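Local coordinates for CRISPR-associated protein CasA/Cse1 (Thermus thermophilus, PDB 4AN8) that forms the large subunit of the Cascade complex of type I-E CRISPR immunity and takes part in selecting foreign DNA, at residues P185-A190 with L346-D351; F167-L172 with A353-I358; K393-E398 with E490-R495. All blocks are in the same frame, centred on the assembly; numbering follows the deposited sequence.

Contact 1 of 3, residues P185-A190 with L346-D351; sequences PVARPA and LGQVSD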
# COMPACT_ATOMS: atom_id res chain seq x y z
N PRO A 185 -4.50 -11.01 -3.33
CA PRO A 185 -3.03 -10.94 -3.44
C PRO A 185 -2.34 -9.87 -2.60
O PRO A 185 -1.20 -10.09 -2.17
CB PRO A 185 -2.79 -10.63 -4.93
CG PRO A 185 -4.01 -11.05 -5.62
CD PRO A 185 -5.16 -10.90 -4.64
N VAL A 186 -2.96 -8.72 -2.39
CA VAL A 186 -2.30 -7.70 -1.59
C VAL A 186 -3.06 -7.36 -0.32
O VAL A 186 -2.96 -6.26 0.19
CB VAL A 186 -1.95 -6.42 -2.41
CG1 VAL A 186 -0.74 -6.70 -3.33
CG2 VAL A 186 -3.16 -5.92 -3.21
N ALA A 187 -3.80 -8.32 0.21
CA ALA A 187 -4.48 -8.14 1.49
C ALA A 187 -3.55 -7.69 2.63
O ALA A 187 -3.95 -6.86 3.47
CB ALA A 187 -5.20 -9.42 1.89
N ARG A 188 -2.33 -8.23 2.66
CA ARG A 188 -1.41 -8.06 3.79
C ARG A 188 -0.30 -7.01 3.60
O ARG A 188 0.04 -6.31 4.55
CB ARG A 188 -0.73 -9.39 4.17
CG ARG A 188 -1.66 -10.59 4.30
CD ARG A 188 -2.72 -10.32 5.35
NE ARG A 188 -3.78 -11.32 5.32
CZ ARG A 188 -4.75 -11.41 6.23
NH1 ARG A 188 -4.84 -10.56 7.25
NH2 ARG A 188 -5.66 -12.36 6.10
N PRO A 189 0.30 -6.94 2.40
CA PRO A 189 1.55 -6.17 2.37
C PRO A 189 1.29 -4.71 2.19
O PRO A 189 0.23 -4.31 1.69
CB PRO A 189 2.27 -6.72 1.13
CG PRO A 189 1.17 -7.22 0.26
CD PRO A 189 0.09 -7.71 1.17
N ALA A 190 2.26 -3.92 2.60
CA ALA A 190 2.25 -2.49 2.36
C ALA A 190 2.66 -2.26 0.91
O ALA A 190 3.59 -2.87 0.43
CB ALA A 190 3.24 -1.83 3.29
N LEU A 346 0.64 2.60 0.73
CA LEU A 346 -0.79 2.29 0.82
C LEU A 346 -1.00 0.84 1.25
O LEU A 346 -0.30 -0.06 0.79
CB LEU A 346 -1.47 2.50 -0.54
CG LEU A 346 -1.17 3.79 -1.27
CD1 LEU A 346 -1.74 3.77 -2.70
CD2 LEU A 346 -1.67 4.99 -0.48
N GLY A 347 -1.97 0.59 2.13
CA GLY A 347 -2.26 -0.76 2.56
C GLY A 347 -3.22 -0.85 3.75
O GLY A 347 -3.73 0.17 4.22
N GLN A 348 -3.48 -2.07 4.22
CA GLN A 348 -4.38 -2.30 5.34
C GLN A 348 -3.56 -2.73 6.53
O GLN A 348 -2.56 -3.42 6.36
CB GLN A 348 -5.34 -3.48 5.07
CG GLN A 348 -5.87 -3.54 3.73
CD GLN A 348 -6.97 -4.57 3.59
OE1 GLN A 348 -8.15 -4.23 3.60
NE2 GLN A 348 -6.60 -5.84 3.41
N VAL A 349 -4.00 -2.36 7.72
CA VAL A 349 -3.47 -3.00 8.91
C VAL A 349 -4.42 -4.15 9.20
O VAL A 349 -5.63 -3.94 9.34
CB VAL A 349 -3.47 -2.06 10.13
CG1 VAL A 349 -2.76 -2.75 11.31
CG2 VAL A 349 -2.81 -0.76 9.76
N SER A 350 -3.91 -5.36 9.25
CA SER A 350 -4.84 -6.47 9.35
C SER A 350 -4.46 -7.45 10.43
O SER A 350 -3.37 -7.41 10.99
CB SER A 350 -5.00 -7.20 8.01
OG SER A 350 -3.86 -7.99 7.73
N ASP A 351 -5.40 -8.35 10.71
CA ASP A 351 -5.23 -9.35 11.74
C ASP A 351 -6.15 -10.51 11.37
O ASP A 351 -7.37 -10.45 11.61
CB ASP A 351 -5.63 -8.75 13.07
CG ASP A 351 -5.52 -9.73 14.19
OD1 ASP A 351 -4.69 -10.66 14.06
OD2 ASP A 351 -6.26 -9.56 15.18
O HOH W 1 -2.42 -4.11 2.63
O HOH W 2 -2.10 -6.44 6.56
O HOH W 3 -0.16 -3.55 5.07
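The amide nitrogen of Gln348 is gripped by two backbone carbonyls. NE2 gives an almost straight bond (169°) to Ala187 O at 2.8 Å, entering on a lone pair in the carbonyl plane, and it also bonds to Phe167 O at the end of helix 154-167. Glutamine suits the place because its chain, extended beyond CG, is long enough to span from strand 342-351 to the loop. Arg188 sets out away from the strand, but a bend at chi2 (-59°) turns it back. NH1 then donates a hydrogen bond to Ser350 OG (2.8 Å), which lies 16° out of the guanidinium plane. The same nitrogen holds Gln352 O, while NE forms a salt bridge with Asp183, so the flat group is fixed from several directions. Waters bridge the two backbones. One molecule accepts from Gln348 N at 2.8 Å and lies close to Pro189 O; another sits 2.7 Å from Gln348 O and also reaches Arg188 O. Further along, Gly347 lets the chains close to 4.8 Å between its CA and that of Ala190, where strand 191-195 is about to join the three-stranded antiparallel sheet. The loop is thus joined to the strand by polar, partly hydrated chemistry.

Contact 2 of 3, residues F167-L172 with A353-I358; sequences FAPGGL and AKVLDI
Val355 holds CG1 anti to its backbone N (chi1 170°), which leaves CG2 beside that nitrogen, turned to the ring of Pro169. The two residues come from different elements: Pro169 from the short link between helix 154-167 and strand 171-175, Val355 from the second strand of the antiparallel hairpin 342-351/354-364, an outermost strand of its three-stranded sheet. Their side chains cross at about a right angle, with Pro169 CG resting 4.1 Å from Val355 CG2. A branched valine offers a methyl there without a long chain, and proline brings a compact, rigid ring to meet it. The ring reaches the start of the strand as well, for its CG lies 3.7 Å from Ala353 O.

Just past Val355 the strand carries a classic beta bulge, in which Leu356 and Asp357 both face Val349 on the neighbouring strand. Helix 50-67 lies beside both segments: Phe167 packs on its Leu51 and Val55, and Ile358, farther along strand 354-364, on Leu51. The amide of Gly170 bonds to Asp183 OD1, which ties the link to the chain that follows strand 178-181.

Glycine is fitting at 171 for two reasons. Its backbone angles (155°/-169°) would jam a side chain against the carbonyl of the preceding residue, and Ala353 CB occupies the side on which such a group would stand. Ala353, at the exposed turn of the hairpin, is itself small enough to sit against this backbone. No hydrogen bond spans the two segments, and the approach here is of a methyl group to a main-chain oxygen: Ala353 CB lies 3.5 Å from Gly170 O.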
# COMPACT_ATOMS: atom_id res chain seq x y z
N PHE A 167 -7.74 -6.71 -2.09
CA PHE A 167 -7.51 -6.63 -0.64
C PHE A 167 -8.34 -7.57 0.28
O PHE A 167 -8.13 -7.57 1.50
CB PHE A 167 -7.71 -5.18 -0.18
CG PHE A 167 -6.65 -4.24 -0.65
CD1 PHE A 167 -5.43 -4.18 -0.02
CD2 PHE A 167 -6.90 -3.39 -1.74
CE1 PHE A 167 -4.44 -3.30 -0.47
CE2 PHE A 167 -5.94 -2.52 -2.19
CZ PHE A 167 -4.70 -2.47 -1.54
N ALA A 168 -9.28 -8.33 -0.28
CA ALA A 168 -10.07 -9.23 0.58
C ALA A 168 -9.15 -10.15 1.37
O ALA A 168 -8.36 -10.91 0.79
CB ALA A 168 -11.08 -10.06 -0.23
N PRO A 169 -9.23 -10.08 2.70
CA PRO A 169 -8.56 -11.04 3.58
C PRO A 169 -9.25 -12.40 3.50
O PRO A 169 -10.47 -12.47 3.29
CB PRO A 169 -8.76 -10.41 4.98
CG PRO A 169 -9.99 -9.57 4.84
CD PRO A 169 -9.93 -9.02 3.45
N GLY A 170 -8.47 -13.48 3.64
CA GLY A 170 -9.03 -14.82 3.71
C GLY A 170 -9.97 -14.97 4.90
O GLY A 170 -9.94 -14.18 5.84
N GLY A 171 -10.80 -16.00 4.88
CA GLY A 171 -11.71 -16.25 5.99
C GLY A 171 -12.95 -17.02 5.57
O GLY A 171 -13.03 -17.53 4.44
N LEU A 172 -13.92 -17.10 6.46
CA LEU A 172 -15.12 -17.89 6.23
C LEU A 172 -15.85 -17.45 4.97
O LEU A 172 -16.00 -16.26 4.73
CB LEU A 172 -16.05 -17.82 7.43
CG LEU A 172 -16.70 -19.17 7.75
CD1 LEU A 172 -15.64 -20.17 8.21
CD2 LEU A 172 -17.81 -19.03 8.79
N ALA A 353 -8.73 -12.47 9.52
CA ALA A 353 -9.85 -12.00 8.71
C ALA A 353 -10.25 -10.55 9.03
O ALA A 353 -11.09 -9.97 8.35
CB ALA A 353 -11.07 -12.94 8.87
N LYS A 354 -9.65 -9.99 10.08
CA LYS A 354 -9.99 -8.62 10.48
C LYS A 354 -9.12 -7.54 9.81
O LYS A 354 -7.89 -7.67 9.73
CB LYS A 354 -9.98 -8.48 12.01
CG LYS A 354 -11.06 -9.32 12.70
CD LYS A 354 -11.23 -8.92 14.16
CE LYS A 354 -12.29 -9.77 14.85
NZ LYS A 354 -13.61 -9.70 14.14
N VAL A 355 -9.76 -6.49 9.32
CA VAL A 355 -9.05 -5.33 8.85
C VAL A 355 -9.15 -4.27 9.94
O VAL A 355 -10.22 -3.73 10.17
CB VAL A 355 -9.63 -4.83 7.49
CG1 VAL A 355 -9.04 -3.47 7.10
CG2 VAL A 355 -9.38 -5.87 6.37
N LEU A 356 -8.04 -3.97 10.62
CA LEU A 356 -8.06 -3.02 11.73
C LEU A 356 -8.07 -1.57 11.28
O LEU A 356 -8.53 -0.68 12.00
CB LEU A 356 -6.86 -3.22 12.66
CG LEU A 356 -6.71 -4.60 13.30
CD1 LEU A 356 -5.49 -4.62 14.18
CD2 LEU A 356 -7.97 -4.96 14.10
N ASP A 357 -7.52 -1.32 10.10
CA ASP A 357 -7.26 0.06 9.69
C ASP A 357 -6.76 0.10 8.25
O ASP A 357 -6.27 -0.90 7.72
CB ASP A 357 -6.23 0.71 10.63
CG ASP A 357 -6.24 2.24 10.56
OD1 ASP A 357 -7.28 2.84 10.21
OD2 ASP A 357 -5.19 2.85 10.88
N ILE A 358 -6.88 1.27 7.65
CA ILE A 358 -6.47 1.49 6.29
C ILE A 358 -5.65 2.77 6.29
O ILE A 358 -6.05 3.77 6.86
CB ILE A 358 -7.71 1.53 5.40
CG1 ILE A 358 -8.15 0.10 5.12
CG2 ILE A 358 -7.47 2.22 4.13
CD1 ILE A 358 -9.59 -0.02 4.82

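Contact 3 of 3, residues K393-E398 with E490-R495; sequences KHLAQE and EQEFGR
Helix segments 393-398 and 490-495 run nearly antiparallel, at 168°, with their axes 10.2 Å apart and Leu395 facing Glu492. Between them Leu395 reaches across with an extended chain, CG lying anti to the backbone N (chi1 -155°), so that CD1 comes to 3.5 Å from Phe493 CB. The same methyl meets the phenyl ring at its edge, near the ring plane, 3.9 Å from Phe493 CD1. Leucine suits this buried position, since its apolar branch CD1 can lie against Phe493 CB and the ring edge. Phe493 in turn stacks its ring with Trp469 of helix 453-476, on which Leu395 also rests. Three helices of the C-terminal helical bundle of Cse1 therefore share one apolar seam.

Toward the surface the contact turns polar. Glu492, extended beyond CG, pushes its carboxylate out between His394 and Glu398. OE2 stands 3.0 Å from His394 ND1, the carboxylate plane turned 68° from the imidazole ring. OE1 lies 3.8 Å from Glu398 CB, and thus against the aliphatic part of that residue. Glu398 CG, anti to the carbonyl carbon, lies over one face of the His394 ring, toward the rim. The two carboxylates remain apart, with Glu398 OE2 5.0 Å from Glu492 OE1; their like charges might disfavour full ionisation, though a protonated His394 would offset this, and Lys401 offers Glu398 only a long, weak ion pair.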
# COMPACT_ATOMS: atom_id res chain seq x y z
N LYS A 393 11.77 2.25 26.63
CA LYS A 393 10.83 1.20 27.02
C LYS A 393 11.23 0.58 28.37
O LYS A 393 10.38 0.24 29.20
CB LYS A 393 10.75 0.12 25.94
CG LYS A 393 9.85 -1.06 26.27
CD LYS A 393 10.00 -2.15 25.20
CE LYS A 393 9.10 -3.35 25.46
NZ LYS A 393 7.63 -3.02 25.38
N HIS A 394 12.53 0.42 28.58
CA HIS A 394 12.99 -0.18 29.82
C HIS A 394 12.74 0.80 30.97
O HIS A 394 12.27 0.41 32.05
CB HIS A 394 14.47 -0.53 29.73
CG HIS A 394 15.02 -1.14 30.98
ND1 HIS A 394 15.98 -0.51 31.76
CD2 HIS A 394 14.74 -2.30 31.61
CE1 HIS A 394 16.27 -1.27 32.80
NE2 HIS A 394 15.53 -2.36 32.74
N LEU A 395 13.05 2.06 30.72
CA LEU A 395 12.77 3.10 31.69
C LEU A 395 11.29 3.05 32.11
O LEU A 395 10.99 3.02 33.31
CB LEU A 395 13.13 4.46 31.09
CG LEU A 395 13.47 5.59 32.05
CD1 LEU A 395 13.81 6.87 31.28
CD2 LEU A 395 12.32 5.84 32.98
N ALA A 396 10.38 3.00 31.14
CA ALA A 396 8.95 2.97 31.42
C ALA A 396 8.56 1.76 32.26
O ALA A 396 7.72 1.85 33.15
CB ALA A 396 8.12 3.00 30.12
N GLN A 397 9.18 0.61 31.98
CA GLN A 397 8.97 -0.59 32.79
C GLN A 397 9.42 -0.39 34.25
O GLN A 397 8.70 -0.78 35.18
CB GLN A 397 9.70 -1.78 32.19
CG GLN A 397 8.93 -2.50 31.11
CD GLN A 397 9.83 -3.29 30.18
OE1 GLN A 397 11.04 -3.38 30.39
NE2 GLN A 397 9.24 -3.86 29.14
N GLU A 398 10.60 0.20 34.45
CA GLU A 398 11.12 0.44 35.79
C GLU A 398 10.27 1.48 36.56
O GLU A 398 10.07 1.37 37.77
CB GLU A 398 12.59 0.85 35.76
CG GLU A 398 13.53 -0.24 35.29
CD GLU A 398 13.76 -1.34 36.33
OE1 GLU A 398 12.84 -2.16 36.55
OE2 GLU A 398 14.85 -1.37 36.94
N GLU A 490 14.28 9.77 36.50
CA GLU A 490 15.07 10.93 36.11
C GLU A 490 16.56 10.58 36.03
O GLU A 490 17.28 11.05 35.13
CB GLU A 490 14.84 12.11 37.07
CG GLU A 490 15.57 13.40 36.71
CD GLU A 490 14.96 14.14 35.53
OE1 GLU A 490 13.74 14.42 35.53
OE2 GLU A 490 15.70 14.47 34.58
N GLN A 491 17.03 9.76 36.97
CA GLN A 491 18.44 9.36 36.98
C GLN A 491 18.75 8.45 35.79
O GLN A 491 19.73 8.67 35.07
CB GLN A 491 18.81 8.67 38.29
CG GLN A 491 18.88 9.64 39.47
CD GLN A 491 19.28 8.97 40.77
OE1 GLN A 491 19.66 7.80 40.80
NE2 GLN A 491 19.20 9.73 41.87
N GLU A 492 17.90 7.44 35.58
CA GLU A 492 18.05 6.51 34.45
C GLU A 492 17.95 7.25 33.12
O GLU A 492 18.75 7.03 32.21
CB GLU A 492 16.97 5.42 34.53
CG GLU A 492 17.18 4.24 33.59
CD GLU A 492 16.30 3.05 33.96
OE1 GLU A 492 15.54 3.13 34.95
OE2 GLU A 492 16.37 2.01 33.26
N PHE A 493 16.98 8.15 33.03
CA PHE A 493 16.82 8.93 31.82
C PHE A 493 18.08 9.73 31.55
O PHE A 493 18.42 9.99 30.40
CB PHE A 493 15.62 9.86 31.89
CG PHE A 493 15.47 10.73 30.69
CD1 PHE A 493 14.82 10.26 29.55
CD2 PHE A 493 16.00 12.01 30.67
CE1 PHE A 493 14.69 11.04 28.43
CE2 PHE A 493 15.88 12.81 29.55
CZ PHE A 493 15.22 12.32 28.42
N GLY A 494 18.77 10.12 32.62
CA GLY A 494 20.02 10.85 32.49
C GLY A 494 21.07 9.96 31.86
O GLY A 494 21.74 10.36 30.91
N ARG A 495 21.20 8.75 32.38
CA ARG A 495 22.07 7.75 31.76
C ARG A 495 21.83 7.65 30.25
O ARG A 495 22.76 7.79 29.46
CB ARG A 495 21.88 6.38 32.41
CG ARG A 495 23.02 5.95 33.30
CD ARG A 495 22.82 4.55 33.85
NE ARG A 495 21.60 4.40 34.64
CZ ARG A 495 21.45 4.87 35.88
NH1 ARG A 495 22.44 5.54 36.48
NH2 ARG A 495 20.30 4.68 36.52

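In the fold
Contacts 1 and 2 are neighbours, their centres 8 Å apart, and along the chain the first is nested inside the loop closed by the second. They share the hairpin of strands 342-351 and 354-364: Val349 N lies 2.7 Å from Asp357 O, probably hydrogen-bonded, and Gln348 OE1 packs on Val355 CG2. Bound acetate, probably from the crystallisation liquor, is found at both contacts, about 3 Å from the side chain of Gln348 in the one and about 4 Å from Gly171 in the other. Contact 3 follows both in the chain and belongs to the C-terminal helices. Its centre is 35 Å from that of contact 1 and 38 Å from that of contact 2, and about 17 Å separates it from either by nearest atoms.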